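Local coordinates for Alpha/beta hydrolase (Streptomyces albidoflavus, PDB 6KSU), which probably acts as a penicillin-binding-protein-like cyclase that closes non-ribosomal peptides into macrolactam rings, at residues Pro210-His214 with Gly255-Gly259; Gly331-Asn335 with Ala347-Thr353; Ala390-Gly394 with Met404-Asp408; Asp430-Val434 with Ile445-Arg451. All blocks are in the same frame, centred on the assembly; numbering follows the deposited sequence.

Interaction 1 of 4, residues Pro210-His214 with Gly255-Gly259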
loop_
_atom_site.group_PDB
_atom_site.type_symbol
_atom_site.label_atom_id
_atom_site.label_comp_id
_atom_site.label_asym_id
_atom_site.label_seq_id
_atom_site.Cartn_x
_atom_site.Cartn_y
_atom_site.Cartn_z
ATOM N N PRO A 210 20.063 -3.867 -0.363
ATOM C CA PRO A 210 19.222 -2.964 0.429
ATOM C C PRO A 210 19.399 -1.511 0.015
ATOM O O PRO A 210 20.516 -1.034 -0.164
ATOM C CB PRO A 210 19.712 -3.190 1.866
ATOM C CG PRO A 210 20.503 -4.487 1.814
ATOM C CD PRO A 210 21.111 -4.510 0.455
ATOM N N ALA A 211 18.285 -0.800 -0.096
ATOM C CA ALA A 211 18.332 0.627 -0.337
ATOM C C ALA A 211 17.081 1.251 0.270
ATOM O O ALA A 211 16.019 0.618 0.350
ATOM C CB ALA A 211 18.449 0.925 -1.836
ATOM N N PHE A 212 17.223 2.495 0.715
ATOM C CA PHE A 212 16.173 3.169 1.452
ATOM C C PHE A 212 16.071 4.600 0.957
ATOM O O PHE A 212 17.061 5.176 0.501
ATOM C CB PHE A 212 16.453 3.166 2.957
ATOM C CG PHE A 212 16.737 1.789 3.522
ATOM C CD1 PHE A 212 15.711 1.002 4.025
ATOM C CD2 PHE A 212 18.034 1.282 3.545
ATOM C CE1 PHE A 212 15.971 -0.258 4.544
ATOM C CE2 PHE A 212 18.300 0.028 4.057
ATOM C CZ PHE A 212 17.262 -0.745 4.558
ATOM N N LEU A 213 14.854 5.160 1.043
ATOM C CA LEU A 213 14.671 6.599 0.892
ATOM C C LEU A 213 15.610 7.355 1.821
ATOM O O LEU A 213 16.341 8.252 1.393
ATOM C CB LEU A 213 13.205 6.979 1.166
ATOM C CG LEU A 213 12.270 6.462 0.077
ATOM C CD1 LEU A 213 10.787 6.882 0.303
ATOM C CD2 LEU A 213 12.817 6.959 -1.294
ATOM N N HIS A 214 15.619 6.989 3.099
ATOM C CA HIS A 214 16.530 7.578 4.074
ATOM C C HIS A 214 17.073 6.496 4.982
ATOM O O HIS A 214 16.300 5.750 5.597
ATOM C CB HIS A 214 15.830 8.644 4.926
ATOM C CG HIS A 214 15.105 9.676 4.125
ATOM N ND1 HIS A 214 15.762 10.618 3.360
ATOM C CD2 HIS A 214 13.779 9.920 3.972
ATOM C CE1 HIS A 214 14.871 11.397 2.770
ATOM N NE2 HIS A 214 13.662 10.996 3.124
ATOM N N GLY A 255 7.002 2.938 4.177
ATOM C CA GLY A 255 7.155 3.303 2.771
ATOM C C GLY A 255 8.553 3.593 2.247
ATOM O O GLY A 255 8.697 4.020 1.095
ATOM N N GLY A 256 9.587 3.374 3.051
ATOM C CA GLY A 256 10.911 3.856 2.712
ATOM C C GLY A 256 11.856 2.929 1.971
ATOM O O GLY A 256 13.019 3.300 1.798
ATOM N N LEU A 257 11.417 1.739 1.553
ATOM C CA LEU A 257 12.266 0.813 0.820
ATOM C C LEU A 257 12.384 1.190 -0.654
ATOM O O LEU A 257 11.458 1.732 -1.269
ATOM C CB LEU A 257 11.739 -0.613 0.914
ATOM C CG LEU A 257 12.468 -1.442 1.951
ATOM C CD1 LEU A 257 11.715 -2.737 2.207
ATOM C CD2 LEU A 257 13.910 -1.684 1.497
ATOM N N VAL A 258 13.538 0.863 -1.222
ATOM C CA VAL A 258 13.924 1.230 -2.586
ATOM C C VAL A 258 14.516 -0.008 -3.251
ATOM O O VAL A 258 15.528 -0.542 -2.783
ATOM C CB VAL A 258 14.948 2.384 -2.581
ATOM C CG1 VAL A 258 15.482 2.681 -3.998
ATOM C CG2 VAL A 258 14.336 3.650 -1.897
ATOM N N GLY A 259 13.879 -0.495 -4.303
ATOM C CA GLY A 259 14.417 -1.657 -4.978
ATOM C C GLY A 259 13.756 -1.877 -6.313
ATOM O O GLY A 259 13.037 -1.010 -6.822
HETATM O O HOH W 1 16.403 -2.806 -1.200
HETATM O O HOH W 2 13.812 5.191 4.406
#
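Phe212 and Leu257 pair their backbones in a single beta bridge, with the CA of Phe212 4.6 Å from the CA of Leu257. The bridge lies in the beta-lactamase-like part of the protein. It ties the loop after helix 194-206 to the short stretch that enters strand 258-259.

Two backbone bonds hold it. Leu213 N gives a nearly straight bond to Gly256 O at 2.7 Å. Val258 N bonds Ala211 O at 2.9 Å, but the donor stands 47° out of the carbonyl plane and the bond is bent. Water 1 adds an indirect link by accepting from Ala211 N and donating to Val258 O. The CA of Phe212 also makes a CA-H...O contact with Gly256 O. Leu257 N is bonded to Thr85 OG1.

Apolar packing flanks the bridge on both sides. The Phe212 and Leu257 side chains run alongside each other, and the Phe212 ring also meets the ring of Trp195. Val258 turns toward the loop and packs its CB 3.9 Å from Ala211 CB. Leu213 crosses Val258 at about a right angle. The CG2 branch of Val258, set anti to its carbonyl carbon, lies 3.7 Å from Leu213 CD2.

Interaction 2 of 4, residues Gly331-Asn335 with Ala347-Thr353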
loop_
_atom_site.group_PDB
_atom_site.type_symbol
_atom_site.label_atom_id
_atom_site.label_comp_id
_atom_site.label_asym_id
_atom_site.label_seq_id
_atom_site.Cartn_x
_atom_site.Cartn_y
_atom_site.Cartn_z
ATOM N N GLY A 331 6.954 11.331 -7.906
ATOM C CA GLY A 331 6.718 10.927 -9.277
ATOM C C GLY A 331 7.085 9.480 -9.546
ATOM O O GLY A 331 7.714 9.185 -10.556
ATOM N N ALA A 332 6.720 8.564 -8.649
ATOM C CA ALA A 332 7.053 7.164 -8.844
ATOM C C ALA A 332 5.934 6.295 -8.287
ATOM O O ALA A 332 5.232 6.679 -7.359
ATOM C CB ALA A 332 8.418 6.809 -8.200
ATOM N N SER A 333 5.753 5.132 -8.892
ATOM C CA SER A 333 4.713 4.209 -8.480
ATOM C C SER A 333 5.312 2.816 -8.469
ATOM O O SER A 333 6.366 2.560 -9.078
ATOM C CB SER A 333 3.489 4.235 -9.412
ATOM O OG SER A 333 3.860 3.915 -10.741
ATOM N N CYS A 334 4.597 1.912 -7.798
ATOM C CA CYS A 334 5.058 0.541 -7.633
ATOM C C CYS A 334 3.864 -0.366 -7.363
ATOM O O CYS A 334 3.066 -0.074 -6.480
ATOM C CB CYS A 334 6.065 0.496 -6.490
ATOM S SG CYS A 334 6.514 -1.111 -5.993
ATOM N N ASN A 335 3.751 -1.469 -8.105
ATOM C CA ASN A 335 2.637 -2.398 -7.962
ATOM C C ASN A 335 3.156 -3.824 -7.960
ATOM O O ASN A 335 3.980 -4.178 -8.796
ATOM C CB ASN A 335 1.600 -2.287 -9.094
ATOM C CG ASN A 335 1.052 -0.892 -9.252
ATOM O OD1 ASN A 335 1.619 -0.064 -9.979
ATOM N ND2 ASN A 335 -0.058 -0.618 -8.564
ATOM N N ALA A 347 5.575 -7.598 -10.926
ATOM C CA ALA A 347 5.815 -6.352 -10.231
ATOM C C ALA A 347 6.129 -5.312 -11.275
ATOM O O ALA A 347 6.740 -5.621 -12.302
ATOM C CB ALA A 347 6.966 -6.456 -9.237
ATOM N N LEU A 348 5.684 -4.087 -11.023
ATOM C CA LEU A 348 5.938 -2.983 -11.932
ATOM C C LEU A 348 6.489 -1.840 -11.106
ATOM O O LEU A 348 5.909 -1.501 -10.065
ATOM C CB LEU A 348 4.650 -2.571 -12.663
ATOM C CG LEU A 348 4.718 -1.351 -13.565
ATOM C CD1 LEU A 348 5.538 -1.663 -14.771
ATOM C CD2 LEU A 348 3.328 -0.855 -13.938
ATOM N N THR A 349 7.631 -1.282 -11.529
ATOM C CA THR A 349 8.093 -0.011 -10.983
ATOM C C THR A 349 8.110 1.026 -12.098
ATOM O O THR A 349 8.383 0.702 -13.256
ATOM C CB THR A 349 9.466 -0.109 -10.298
ATOM O OG1 THR A 349 10.489 -0.588 -11.198
ATOM C CG2 THR A 349 9.384 -1.024 -9.069
ATOM N N ALA A 350 7.754 2.261 -11.752
ATOM C CA ALA A 350 7.776 3.347 -12.713
ATOM C C ALA A 350 8.205 4.597 -11.972
ATOM O O ALA A 350 7.941 4.743 -10.779
ATOM C CB ALA A 350 6.420 3.534 -13.407
ATOM N N ASN A 351 8.889 5.486 -12.682
ATOM C CA ASN A 351 9.446 6.667 -12.047
ATOM C C ASN A 351 8.942 7.955 -12.702
ATOM O O ASN A 351 9.643 8.966 -12.700
ATOM C CB ASN A 351 10.984 6.603 -12.008
ATOM C CG ASN A 351 11.663 6.796 -13.386
ATOM O OD1 ASN A 351 11.095 6.484 -14.433
ATOM N ND2 ASN A 351 12.906 7.283 -13.370
ATOM N N SER A 352 7.704 7.963 -13.195
ATOM C CA SER A 352 7.025 9.228 -13.480
ATOM C C SER A 352 5.579 9.177 -12.978
ATOM O O SER A 352 5.020 8.108 -12.737
ATOM C CB SER A 352 7.049 9.581 -14.970
ATOM O OG SER A 352 6.138 8.761 -15.667
ATOM N N THR A 353 4.962 10.354 -12.843
ATOM C CA THR A 353 3.573 10.416 -12.410
ATOM C C THR A 353 2.636 9.621 -13.318
ATOM O O THR A 353 1.507 9.337 -12.913
ATOM C CB THR A 353 3.108 11.886 -12.307
ATOM O OG1 THR A 353 3.482 12.609 -13.486
ATOM C CG2 THR A 353 3.748 12.560 -11.113
#
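The carboxamide of Asn335 meets Leu348 loosely, with Asn335 OD1 4.4 Å from Leu348 CD2. The amide nitrogen Asn335 ND2 bonds Asp326 OD1 on the next strand. Trp359 of helix 355-365 touches both Asn335 and Leu348. The Asn351 carboxamide is bonded outside the hairpin, its ND2 to Glu229 O and Leu64 O.

Both segments belong to an antiparallel beta hairpin, strands 332-339 and 344-350, within the seven-stranded sheet of the beta-lactamase-like domain. The axes of strand segments 332-335 and 347-350 approach to 4.8 Å, their directions 179° apart. Ser333 with Ala350 and Asn335 with Leu348 are hydrogen-bonded pairs. Ser333 N reaches Ala350 O at 2.9 Å, and Leu348 N reaches Asn335 O at 2.8 Å. Cys334 and Thr349 form the non-hydrogen-bonded pair between them.

Ser333 OG lies 3.7 Å from Ala350 CB, on the face that helix 355-365 packs against. Cys334 and Thr349 face the other way. There Cys334 meets Leu264 of helix 261-268, and Thr349 OG1 bonds Gln48 OE1. The cross-strand grip is therefore almost wholly backbone bonding. The polar side chains Asn335, Thr349 and Asn351 spend their bonds on other parts of the domain.

Interaction 3 of 4, residues Ala390-Gly394 with Met404-Asp408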
loop_
_atom_site.group_PDB
_atom_site.type_symbol
_atom_site.label_atom_id
_atom_site.label_comp_id
_atom_site.label_asym_id
_atom_site.label_seq_id
_atom_site.Cartn_x
_atom_site.Cartn_y
_atom_site.Cartn_z
ATOM N N ALA A 390 -30.861 13.819 8.707
ATOM C CA ALA A 390 -30.168 14.855 9.468
ATOM C C ALA A 390 -29.504 14.323 10.743
ATOM O O ALA A 390 -29.106 15.124 11.597
ATOM C CB ALA A 390 -31.131 15.996 9.805
ATOM N N GLY A 391 -29.386 13.002 10.891
ATOM C CA GLY A 391 -28.538 12.381 11.884
ATOM C C GLY A 391 -27.172 12.010 11.358
ATOM O O GLY A 391 -26.326 11.532 12.123
ATOM N N HIS A 392 -26.939 12.197 10.059
ATOM C CA HIS A 392 -25.611 12.044 9.492
ATOM C C HIS A 392 -24.752 13.277 9.717
ATOM O O HIS A 392 -23.543 13.211 9.489
ATOM C CB HIS A 392 -25.713 11.755 7.993
ATOM C CG HIS A 392 -26.084 10.338 7.673
ATOM N ND1 HIS A 392 -27.385 9.887 7.684
ATOM C CD2 HIS A 392 -25.321 9.271 7.329
ATOM C CE1 HIS A 392 -27.413 8.606 7.364
ATOM N NE2 HIS A 392 -26.174 8.209 7.143
ATOM N N LEU A 393 -25.338 14.388 10.161
ATOM C CA LEU A 393 -24.572 15.617 10.323
ATOM C C LEU A 393 -23.498 15.420 11.380
ATOM O O LEU A 393 -23.665 14.661 12.335
ATOM C CB LEU A 393 -25.478 16.796 10.709
ATOM C CG LEU A 393 -26.706 17.079 9.828
ATOM C CD1 LEU A 393 -27.762 17.952 10.542
ATOM C CD2 LEU A 393 -26.290 17.738 8.524
ATOM N N GLY A 394 -22.401 16.122 11.215
ATOM C CA GLY A 394 -21.314 16.026 12.167
ATOM C C GLY A 394 -19.978 16.188 11.473
ATOM O O GLY A 394 -19.894 16.352 10.260
ATOM N N MET A 404 -16.829 17.365 6.922
ATOM C CA MET A 404 -18.056 17.711 7.643
ATOM C C MET A 404 -19.278 17.371 6.809
ATOM O O MET A 404 -19.326 17.663 5.611
ATOM C CB MET A 404 -18.085 19.182 8.034
ATOM C CG MET A 404 -16.920 19.600 8.919
ATOM S SD MET A 404 -17.239 21.165 9.750
ATOM C CE MET A 404 -19.008 21.289 9.558
ATOM N N VAL A 405 -20.253 16.732 7.434
ATOM C CA VAL A 405 -21.536 16.489 6.803
ATOM C C VAL A 405 -22.466 17.572 7.301
ATOM O O VAL A 405 -22.800 17.613 8.485
ATOM C CB VAL A 405 -22.088 15.098 7.101
ATOM C CG1 VAL A 405 -23.539 15.016 6.627
ATOM C CG2 VAL A 405 -21.226 14.054 6.411
ATOM N N THR A 406 -22.868 18.451 6.401
ATOM C CA THR A 406 -23.695 19.591 6.735
ATOM C C THR A 406 -24.975 19.529 5.927
ATOM O O THR A 406 -25.219 18.585 5.172
ATOM C CB THR A 406 -22.956 20.904 6.467
ATOM O OG1 THR A 406 -22.856 21.113 5.048
ATOM C CG2 THR A 406 -21.568 20.871 7.090
ATOM N N HIS A 407 -25.794 20.559 6.103
ATOM C CA HIS A 407 -26.958 20.763 5.266
ATOM C C HIS A 407 -27.146 22.253 5.054
ATOM O O HIS A 407 -26.599 23.079 5.787
ATOM C CB HIS A 407 -28.237 20.132 5.842
ATOM C CG HIS A 407 -28.616 20.617 7.210
ATOM N ND1 HIS A 407 -27.700 20.827 8.219
ATOM C CD2 HIS A 407 -29.830 20.878 7.749
ATOM C CE1 HIS A 407 -28.332 21.215 9.315
ATOM N NE2 HIS A 407 -29.626 21.255 9.055
ATOM N N ASP A 408 -27.898 22.587 4.023
ATOM C CA ASP A 408 -28.234 23.973 3.753
ATOM C C ASP A 408 -29.659 24.248 4.234
ATOM O O ASP A 408 -30.328 23.384 4.806
ATOM C CB ASP A 408 -28.048 24.293 2.268
ATOM C CG ASP A 408 -28.946 23.474 1.369
ATOM O OD1 ASP A 408 -29.724 22.646 1.877
ATOM O OD2 ASP A 408 -28.863 23.652 0.133
#
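Gly394 and Val405 form an antiparallel hydrogen-bonded pair, in which Gly394 N gives to Val405 O at 3.1 Å and Val405 N gives to Gly394 O at 2.9 Å. The first bond arrives in the carbonyl plane, on a lone pair. Gly394 has a positive phi of 147°.

Leu393 and Val405 share the side-chain contact. Leu393 sets its CG anti to the carbonyl carbon (chi1 -53°), and its two methyls reach across to His407. Leu393 CD1 sits over one face of the His407 imidazole, 3.9 Å from the ring centroid. This is a CH-pi contact. Leu393 CD2 lies 3.4 Å from His407 ND1 and also touches the backbone of Thr406. The Leu393 and His407 side chains cross at about a right angle.

The pair closes the open end of the hairpin of strands 394-398 and 401-407. These are the first two strands of an eight-stranded antiparallel barrel of meander topology, as in lipocalins.

Val405 works on the other side of the strand from Thr406. Its CB and CG1 press on the backbone of His392, with Val405 CG1 3.4 Å from His392 O. That same oxygen accepts a hydrogen bond from Tyr396 OH. Val405 also packs on Leu415 and Leu425 of the neighbouring strands. His392 CB lies 4.2 Å from Val405 CG1, while its ring turns away from the strand. Arg470 of the last strand bonds Leu393 O through NH2 and adds a weak bond to Gly391 O.

Interaction 4 of 4, residues Asp430-Val434 with Ile445-Arg451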
loop_
_atom_site.group_PDB
_atom_site.type_symbol
_atom_site.label_atom_id
_atom_site.label_comp_id
_atom_site.label_asym_id
_atom_site.label_seq_id
_atom_site.Cartn_x
_atom_site.Cartn_y
_atom_site.Cartn_z
ATOM N N ASP A 430 -27.587 0.370 1.607
ATOM C CA ASP A 430 -26.439 -0.321 2.193
ATOM C C ASP A 430 -25.440 0.659 2.809
ATOM O O ASP A 430 -24.246 0.350 2.935
ATOM C CB ASP A 430 -25.744 -1.230 1.172
ATOM C CG ASP A 430 -26.653 -2.341 0.663
ATOM O OD1 ASP A 430 -27.422 -2.915 1.475
ATOM O OD2 ASP A 430 -26.605 -2.634 -0.556
ATOM N N ASP A 431 -25.931 1.837 3.212
ATOM C CA ASP A 431 -25.128 2.898 3.826
ATOM C C ASP A 431 -24.047 3.424 2.874
ATOM O O ASP A 431 -23.028 3.958 3.313
ATOM C CB ASP A 431 -24.489 2.438 5.154
ATOM C CG ASP A 431 -25.458 2.507 6.363
ATOM O OD1 ASP A 431 -25.199 1.808 7.369
ATOM O OD2 ASP A 431 -26.465 3.249 6.324
ATOM N N LEU A 432 -24.249 3.292 1.568
ATOM C CA LEU A 432 -23.332 3.891 0.614
ATOM C C LEU A 432 -23.605 5.386 0.458
ATOM O O LEU A 432 -24.671 5.895 0.807
ATOM C CB LEU A 432 -23.452 3.204 -0.745
ATOM C CG LEU A 432 -22.628 1.933 -0.929
ATOM C CD1 LEU A 432 -23.384 0.902 -1.770
ATOM C CD2 LEU A 432 -21.302 2.309 -1.567
ATOM N N PHE A 433 -22.619 6.091 -0.093
ATOM C CA PHE A 433 -22.812 7.490 -0.424
ATOM C C PHE A 433 -21.864 7.873 -1.538
ATOM O O PHE A 433 -20.745 7.353 -1.640
ATOM C CB PHE A 433 -22.580 8.422 0.766
ATOM C CG PHE A 433 -21.133 8.590 1.150
ATOM C CD1 PHE A 433 -20.613 7.913 2.245
ATOM C CD2 PHE A 433 -20.295 9.450 0.440
ATOM C CE1 PHE A 433 -19.306 8.087 2.623
ATOM C CE2 PHE A 433 -18.973 9.607 0.800
ATOM C CZ PHE A 433 -18.477 8.936 1.889
ATOM N N VAL A 434 -22.314 8.822 -2.344
ATOM C CA VAL A 434 -21.496 9.448 -3.369
ATOM C C VAL A 434 -21.516 10.950 -3.123
ATOM O O VAL A 434 -22.592 11.543 -2.947
ATOM C CB VAL A 434 -22.018 9.105 -4.768
ATOM C CG1 VAL A 434 -21.289 9.920 -5.841
ATOM C CG2 VAL A 434 -21.876 7.624 -5.013
ATOM N N ILE A 445 -16.320 11.417 -4.369
ATOM C CA ILE A 445 -15.980 10.478 -3.296
ATOM C C ILE A 445 -17.099 9.458 -3.155
ATOM O O ILE A 445 -18.219 9.803 -2.760
ATOM C CB ILE A 445 -15.724 11.188 -1.960
ATOM C CG1 ILE A 445 -14.525 12.152 -2.083
ATOM C CG2 ILE A 445 -15.494 10.162 -0.860
ATOM C CD1 ILE A 445 -14.313 13.038 -0.859
ATOM N N THR A 446 -16.802 8.198 -3.462
ATOM C CA THR A 446 -17.685 7.098 -3.103
ATOM C C THR A 446 -17.180 6.447 -1.826
ATOM O O THR A 446 -16.035 5.998 -1.762
ATOM C CB THR A 446 -17.787 6.058 -4.208
ATOM O OG1 THR A 446 -18.489 6.625 -5.317
ATOM C CG2 THR A 446 -18.538 4.822 -3.687
ATOM N N GLY A 447 -18.033 6.412 -0.811
ATOM C CA GLY A 447 -17.686 5.796 0.441
ATOM C C GLY A 447 -18.899 5.130 1.062
ATOM O O GLY A 447 -19.925 4.959 0.401
ATOM N N ARG A 448 -18.784 4.737 2.327
ATOM C CA ARG A 448 -19.918 4.230 3.090
ATOM C C ARG A 448 -19.850 4.748 4.518
ATOM O O ARG A 448 -18.803 5.168 5.013
ATOM C CB ARG A 448 -19.987 2.702 3.123
ATOM C CG ARG A 448 -18.826 2.045 3.899
ATOM C CD ARG A 448 -19.050 0.561 4.041
ATOM N NE ARG A 448 -17.968 -0.072 4.769
ATOM C CZ ARG A 448 -17.881 -1.379 4.984
ATOM N NH1 ARG A 448 -18.816 -2.199 4.524
ATOM N NH2 ARG A 448 -16.852 -1.860 5.663
ATOM N N PHE A 449 -21.009 4.763 5.152
ATOM C CA PHE A 449 -21.115 4.923 6.592
ATOM C C PHE A 449 -21.110 3.567 7.272
ATOM O O PHE A 449 -21.543 2.559 6.708
ATOM C CB PHE A 449 -22.381 5.694 6.950
ATOM C CG PHE A 449 -22.390 7.071 6.379
ATOM C CD1 PHE A 449 -21.743 8.097 7.033
ATOM C CD2 PHE A 449 -22.965 7.315 5.149
ATOM C CE1 PHE A 449 -21.718 9.362 6.484
ATOM C CE2 PHE A 449 -22.938 8.571 4.598
ATOM C CZ PHE A 449 -22.316 9.595 5.263
ATOM N N VAL A 450 -20.592 3.551 8.489
ATOM C CA VAL A 450 -20.505 2.343 9.295
ATOM C C VAL A 450 -21.082 2.643 10.671
ATOM O O VAL A 450 -20.774 3.683 11.267
ATOM C CB VAL A 450 -19.050 1.839 9.397
ATOM C CG1 VAL A 450 -18.975 0.553 10.223
ATOM C CG2 VAL A 450 -18.504 1.618 8.001
ATOM N N ARG A 451 -21.932 1.745 11.153
ATOM C CA ARG A 451 -22.494 1.779 12.496
ATOM C C ARG A 451 -21.831 0.705 13.348
ATOM O O ARG A 451 -21.408 -0.338 12.837
ATOM C CB ARG A 451 -24.007 1.526 12.474
ATOM C CG ARG A 451 -24.814 2.540 11.658
ATOM C CD ARG A 451 -26.227 2.050 11.326
ATOM N NE ARG A 451 -26.706 2.640 10.082
ATOM C CZ ARG A 451 -27.284 3.835 10.008
ATOM N NH1 ARG A 451 -27.442 4.546 11.118
ATOM N NH2 ARG A 451 -27.689 4.322 8.833
HETATM O O HOH W 3 -23.144 0.139 9.137
#
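Asp431 meets Arg451 in a side-on salt bridge at the open end of a beta hairpin, strands 432-437 and 445-451 of the C-terminal antiparallel barrel. Arg451 NE bonds Asp431 OD1 at 3.2 Å, and Arg451 NH2 bonds Asp431 OD2 at 3.0 Å. Both oxygens are met on their syn sides. The carboxylate and guanidinium planes are 42° apart, so the two groups are not coplanar. Water 3 donates to Asp431 OD1 and accepts from Arg451 N, which adds a second tie. The remaining nitrogen, Arg451 NH1, bonds Gly456 O. The backbone of Asp431 takes part too, as its O accepts from Phe449 N at 2.8 Å.

Leu432 pairs with Arg448 without hydrogen bonds. Both side chains touch Phe302, and Arg448 NE bonds Gln462 OE1 on the next strand.

Phe433 forms the hydrogen-bonded pair with Gly447. Its CG sits between the backbone N and the carbonyl carbon (chi1 73°), which folds the ring back over the glycine. Gly447 CA lies 3.8 Å from the centroid of the Phe433 ring in a CH-pi contact. The ring lies directly on the glycine backbone. The Phe449 ring meets Phe433 obliquely, with planes at 48° and Phe449 CE2 3.4 Å from Phe433 CD1. At CE2, across the ring from CD1, Phe433 meets Ile445 CG2. Leu425, Leu427 and Leu461 of adjacent strands also pack on Phe433.

Val434 faces Thr446 in the next non-hydrogen-bonded pair, and Val434 CG2 lies 3.5 Å from Thr446 OG1.

In the fold
The four contacts follow one another along the chain and fall into two groups. Interactions 1 and 2 lie in the beta-lactamase-like part, their centres about 14 Å apart. They touch where Gly259 O packs on Thr349 CG2. Interaction 2 is in the seven-stranded sheet, and interaction 1 includes strand 258-259 of a two-stranded sheet with 79-80. Interactions 3 and 4 belong to one eight-stranded barrel, also about 14 Å apart between centres, and join through the edge-to-face rings of His392 and Phe449. Between the groups the centres are about 30 to 43 Å apart. The chain thus builds a probable catalytic domain first and a separate barrel domain after it.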